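Local atomic coordinates of natterin-like protein (Lethenteron camtschaticum, PDB entry 6IUL), a protein that probably binds glycans through a jacalin-like lectin domain and damages target cell membranes as an aerolysin-type pore-forming cytotoxin. Residues A[78-92]-A[103-117]. Sequence-based numbering, arbitrary orientation.
Sequences LSLWGNGAGTRLGAI and FAKMTDWGLKTEYKI
The indole of Trp81 is clamped between two parts of the 103-117 segment: Leu111 CD1 sits over the five-membered ring, 4.1 Å from its centroid, while the CA and side-chain methylenes of Glu114 lie along the opposite face. Glu114 runs alongside the indole because its chain is extended, with CG anti to the backbone N. The carboxylate thus lies just off the CZ2 rim, its plane 26° from that of the indole, and Ser79 OG donates a 2.6 Å hydrogen bond to the anti lone pair of Glu114 OE2. Lys116 NZ forms a salt bridge with Glu114 OE2, at 3.3 Å. On the other side of the sheet, Ile117 packs beside Leu78 and reaches Leu80 with its CD1.

Apart from Leu111, which lies in the loop after 103-105, these residues belong to a Greek-key sheet of the jacalin-like beta-prism, in which strands 103-105 and 114-117 flank the hairpin formed by 78-82 and 89-92. Paired bonds between Leu80 and Tyr115 hold one border, and those between Ile92 and Ala104 the other. Gly90 and Ala91 both face Trp81 in a classic beta bulge, their N atoms sharing Trp81 O. Where the strands separate, a water links Gly82 N to Thr113 O. Beyond it the poorly ordered Trp109 ring turns its edge to Asn83 O. With a hydroxyl and an ammonium group both at OE2, Glu114 is probably held as a carboxylate, which would fix the methylenes along the Trp81 face.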
# COMPACT_ATOMS: atom_id res chain seq x y z
N LEU A 78 -15.37 -10.51 28.60
CA LEU A 78 -15.24 -9.82 29.86
C LEU A 78 -16.24 -10.40 30.86
O LEU A 78 -17.38 -10.61 30.52
CB LEU A 78 -15.54 -8.35 29.67
CG LEU A 78 -15.67 -7.52 30.98
CD1 LEU A 78 -14.31 -7.20 31.50
CD2 LEU A 78 -16.41 -6.22 30.73
N SER A 79 -15.80 -10.63 32.08
CA SER A 79 -16.68 -11.00 33.17
C SER A 79 -16.45 -10.11 34.36
O SER A 79 -15.33 -9.72 34.65
CB SER A 79 -16.39 -12.43 33.60
OG SER A 79 -16.87 -13.31 32.60
N LEU A 80 -17.52 -9.77 35.03
CA LEU A 80 -17.47 -9.05 36.26
C LEU A 80 -18.18 -9.86 37.35
O LEU A 80 -19.13 -10.62 37.07
CB LEU A 80 -18.15 -7.71 36.09
CG LEU A 80 -17.55 -6.79 35.02
CD1 LEU A 80 -18.43 -5.57 34.86
CD2 LEU A 80 -16.14 -6.37 35.39
N TRP A 81 -17.69 -9.72 38.59
CA TRP A 81 -18.26 -10.36 39.78
C TRP A 81 -18.51 -9.32 40.85
O TRP A 81 -17.73 -8.36 41.03
CB TRP A 81 -17.30 -11.36 40.37
CG TRP A 81 -17.12 -12.64 39.69
CD1 TRP A 81 -17.64 -13.82 40.04
CD2 TRP A 81 -16.25 -12.89 38.57
NE1 TRP A 81 -17.19 -14.82 39.17
CE2 TRP A 81 -16.33 -14.27 38.28
CE3 TRP A 81 -15.45 -12.08 37.77
CZ2 TRP A 81 -15.65 -14.86 37.24
CZ3 TRP A 81 -14.77 -12.65 36.75
CH2 TRP A 81 -14.86 -14.05 36.49
N GLY A 82 -19.61 -9.54 41.58
CA GLY A 82 -19.87 -8.86 42.84
C GLY A 82 -18.98 -9.41 43.96
O GLY A 82 -18.33 -10.45 43.79
N ASN A 83 -18.98 -8.74 45.10
CA ASN A 83 -18.09 -9.17 46.20
C ASN A 83 -18.70 -10.23 47.10
O ASN A 83 -18.07 -10.67 48.07
CB ASN A 83 -17.62 -8.00 47.06
CG ASN A 83 -18.72 -7.37 47.84
OD1 ASN A 83 -19.89 -7.60 47.54
ND2 ASN A 83 -18.37 -6.57 48.87
N GLY A 84 -19.91 -10.67 46.82
CA GLY A 84 -20.46 -11.72 47.71
C GLY A 84 -21.48 -11.26 48.74
O GLY A 84 -22.48 -11.92 48.93
N ALA A 85 -21.27 -10.12 49.38
CA ALA A 85 -22.39 -9.43 50.03
C ALA A 85 -23.25 -8.71 48.99
O ALA A 85 -24.29 -8.22 49.31
CB ALA A 85 -21.87 -8.42 51.05
N GLY A 86 -22.76 -8.58 47.77
CA GLY A 86 -23.42 -7.79 46.74
C GLY A 86 -23.33 -6.28 46.96
O GLY A 86 -24.18 -5.55 46.46
N THR A 87 -22.31 -5.80 47.67
CA THR A 87 -22.19 -4.36 48.00
C THR A 87 -21.04 -3.64 47.27
O THR A 87 -20.94 -2.42 47.29
CB THR A 87 -21.93 -4.22 49.53
OG1 THR A 87 -20.81 -5.04 49.93
CG2 THR A 87 -23.15 -4.73 50.31
N ARG A 88 -20.15 -4.42 46.65
CA ARG A 88 -19.04 -3.84 45.86
C ARG A 88 -18.74 -4.68 44.65
O ARG A 88 -19.16 -5.84 44.55
CB ARG A 88 -17.78 -3.71 46.78
CG ARG A 88 -17.92 -2.41 47.59
CD ARG A 88 -17.04 -2.31 48.75
NE ARG A 88 -17.16 -1.03 49.39
CZ ARG A 88 -18.14 -0.69 50.24
NH1 ARG A 88 -19.14 -1.49 50.47
NH2 ARG A 88 -18.13 0.50 50.81
N LEU A 89 -17.97 -4.10 43.73
CA LEU A 89 -17.39 -4.88 42.65
C LEU A 89 -16.38 -5.82 43.29
O LEU A 89 -15.60 -5.41 44.14
CB LEU A 89 -16.70 -3.96 41.62
CG LEU A 89 -16.00 -4.65 40.47
CD1 LEU A 89 -17.00 -5.42 39.57
CD2 LEU A 89 -15.23 -3.64 39.62
N GLY A 90 -16.37 -7.07 42.85
CA GLY A 90 -15.53 -8.09 43.48
C GLY A 90 -14.35 -8.54 42.61
O GLY A 90 -13.32 -8.96 43.10
N ALA A 91 -14.55 -8.51 41.30
CA ALA A 91 -13.54 -8.97 40.39
C ALA A 91 -13.80 -8.53 38.96
O ALA A 91 -14.93 -8.32 38.57
CB ALA A 91 -13.48 -10.50 40.44
N ILE A 92 -12.72 -8.44 38.19
CA ILE A 92 -12.74 -8.18 36.77
C ILE A 92 -11.86 -9.22 36.07
O ILE A 92 -10.72 -9.46 36.46
CB ILE A 92 -12.11 -6.81 36.48
CG1 ILE A 92 -12.90 -5.70 37.16
CG2 ILE A 92 -12.02 -6.56 34.97
CD1 ILE A 92 -12.13 -4.40 37.28
N PHE A 103 -6.81 -10.63 35.12
CA PHE A 103 -7.72 -11.10 36.15
C PHE A 103 -7.36 -10.47 37.48
O PHE A 103 -6.27 -10.70 37.98
CB PHE A 103 -7.63 -12.63 36.29
CG PHE A 103 -8.73 -13.25 37.16
CD1 PHE A 103 -9.94 -12.60 37.39
CD2 PHE A 103 -8.57 -14.52 37.68
CE1 PHE A 103 -10.92 -13.17 38.16
CE2 PHE A 103 -9.57 -15.13 38.44
CZ PHE A 103 -10.75 -14.46 38.67
N ALA A 104 -8.24 -9.64 38.01
CA ALA A 104 -7.99 -9.00 39.28
C ALA A 104 -9.22 -9.20 40.19
O ALA A 104 -10.34 -8.87 39.80
CB ALA A 104 -7.70 -7.53 39.06
N LYS A 105 -8.99 -9.75 41.38
CA LYS A 105 -10.06 -10.10 42.30
C LYS A 105 -9.71 -9.83 43.78
O LYS A 105 -8.54 -9.84 44.17
CB LYS A 105 -10.41 -11.59 42.13
CG LYS A 105 -9.27 -12.51 42.48
CD LYS A 105 -9.64 -13.98 42.53
CE LYS A 105 -8.34 -14.80 42.56
NZ LYS A 105 -8.52 -16.09 43.27
N MET A 106 -10.75 -9.52 44.57
CA MET A 106 -10.76 -9.74 46.02
C MET A 106 -10.01 -10.92 46.63
O MET A 106 -10.36 -12.05 46.41
CB MET A 106 -12.12 -10.26 46.46
CG MET A 106 -13.21 -9.27 46.47
SD MET A 106 -14.70 -10.10 47.08
CE MET A 106 -14.86 -11.65 46.26
N THR A 107 -9.06 -10.63 47.49
CA THR A 107 -8.11 -11.62 48.00
C THR A 107 -8.72 -12.56 49.03
O THR A 107 -8.28 -13.67 49.14
CB THR A 107 -6.90 -10.92 48.69
OG1 THR A 107 -7.36 -10.09 49.77
CG2 THR A 107 -6.12 -10.06 47.65
N ASP A 108 -9.72 -12.12 49.77
CA ASP A 108 -10.28 -12.94 50.88
C ASP A 108 -11.62 -13.62 50.55
O ASP A 108 -11.69 -14.81 50.46
CB ASP A 108 -10.39 -12.10 52.16
CG ASP A 108 -9.05 -11.49 52.58
OD1 ASP A 108 -8.00 -12.01 52.14
OD2 ASP A 108 -9.04 -10.47 53.31
N TRP A 109 -12.70 -12.86 50.39
CA TRP A 109 -13.99 -13.49 50.06
C TRP A 109 -13.83 -14.28 48.73
O TRP A 109 -12.94 -14.07 47.91
CB TRP A 109 -15.13 -12.47 50.08
CG TRP A 109 -15.31 -11.74 51.43
CD1 TRP A 109 -14.57 -11.92 52.56
CD2 TRP A 109 -16.28 -10.70 51.76
NE1 TRP A 109 -14.99 -11.07 53.56
CE2 TRP A 109 -16.05 -10.32 53.11
CE3 TRP A 109 -17.32 -10.06 51.05
CZ2 TRP A 109 -16.82 -9.31 53.78
CZ3 TRP A 109 -18.10 -9.06 51.71
CH2 TRP A 109 -17.83 -8.70 53.07
N GLY A 110 -14.69 -15.24 48.50
CA GLY A 110 -14.56 -16.11 47.30
C GLY A 110 -15.62 -15.81 46.26
O GLY A 110 -16.74 -15.36 46.57
N LEU A 111 -15.31 -16.11 45.02
CA LEU A 111 -16.17 -15.62 43.88
C LEU A 111 -17.40 -16.48 43.65
O LEU A 111 -17.27 -17.67 43.54
CB LEU A 111 -15.37 -15.52 42.57
CG LEU A 111 -14.23 -14.48 42.60
CD1 LEU A 111 -13.48 -14.58 41.30
CD2 LEU A 111 -14.72 -13.07 42.88
N LYS A 112 -18.57 -15.87 43.53
CA LYS A 112 -19.79 -16.64 43.29
C LYS A 112 -20.47 -16.66 41.94
O LYS A 112 -20.28 -17.57 41.16
CB LYS A 112 -20.84 -16.27 44.34
CG LYS A 112 -20.54 -16.94 45.69
CD LYS A 112 -21.73 -17.04 46.64
CE LYS A 112 -21.46 -18.10 47.69
NZ LYS A 112 -22.64 -18.40 48.53
N THR A 113 -21.27 -15.67 41.63
CA THR A 113 -21.88 -15.62 40.30
C THR A 113 -21.07 -14.72 39.33
O THR A 113 -20.83 -13.56 39.60
CB THR A 113 -23.32 -15.12 40.38
OG1 THR A 113 -24.01 -15.82 41.43
CG2 THR A 113 -24.06 -15.39 39.05
N GLU A 114 -20.71 -15.30 38.20
CA GLU A 114 -20.02 -14.63 37.13
C GLU A 114 -21.02 -14.00 36.14
O GLU A 114 -21.93 -14.66 35.64
CB GLU A 114 -19.14 -15.65 36.41
CG GLU A 114 -18.42 -15.10 35.19
CD GLU A 114 -17.53 -16.11 34.53
OE1 GLU A 114 -17.47 -17.27 34.98
OE2 GLU A 114 -16.89 -15.79 33.50
N TYR A 115 -20.84 -12.71 35.89
CA TYR A 115 -21.66 -11.99 34.92
C TYR A 115 -20.81 -11.78 33.67
O TYR A 115 -19.85 -11.00 33.66
CB TYR A 115 -22.13 -10.68 35.49
CG TYR A 115 -23.02 -10.92 36.68
CD1 TYR A 115 -24.39 -11.20 36.52
CD2 TYR A 115 -22.50 -10.91 37.96
CE1 TYR A 115 -25.20 -11.45 37.63
CE2 TYR A 115 -23.30 -11.16 39.07
CZ TYR A 115 -24.64 -11.43 38.91
OH TYR A 115 -25.42 -11.66 40.00
N LYS A 116 -21.15 -12.56 32.65
CA LYS A 116 -20.47 -12.50 31.39
C LYS A 116 -21.07 -11.37 30.60
O LYS A 116 -22.25 -11.34 30.38
CB LYS A 116 -20.58 -13.84 30.67
CG LYS A 116 -19.85 -14.98 31.37
CD LYS A 116 -19.91 -16.23 30.49
CE LYS A 116 -18.81 -17.25 30.71
NZ LYS A 116 -18.88 -17.98 32.00
N ILE A 117 -20.23 -10.42 30.20
CA ILE A 117 -20.67 -9.17 29.66
C ILE A 117 -20.63 -9.21 28.10
O ILE A 117 -19.72 -9.79 27.48
CB ILE A 117 -19.71 -8.06 30.14
CG1 ILE A 117 -19.62 -8.06 31.68
CG2 ILE A 117 -20.13 -6.69 29.62
CD1 ILE A 117 -20.92 -7.80 32.43
O HOH W 1 -18.17 -11.89 27.84
O HOH W 2 -20.88 -11.95 41.49
O HOH W 3 -18.95 -13.06 43.67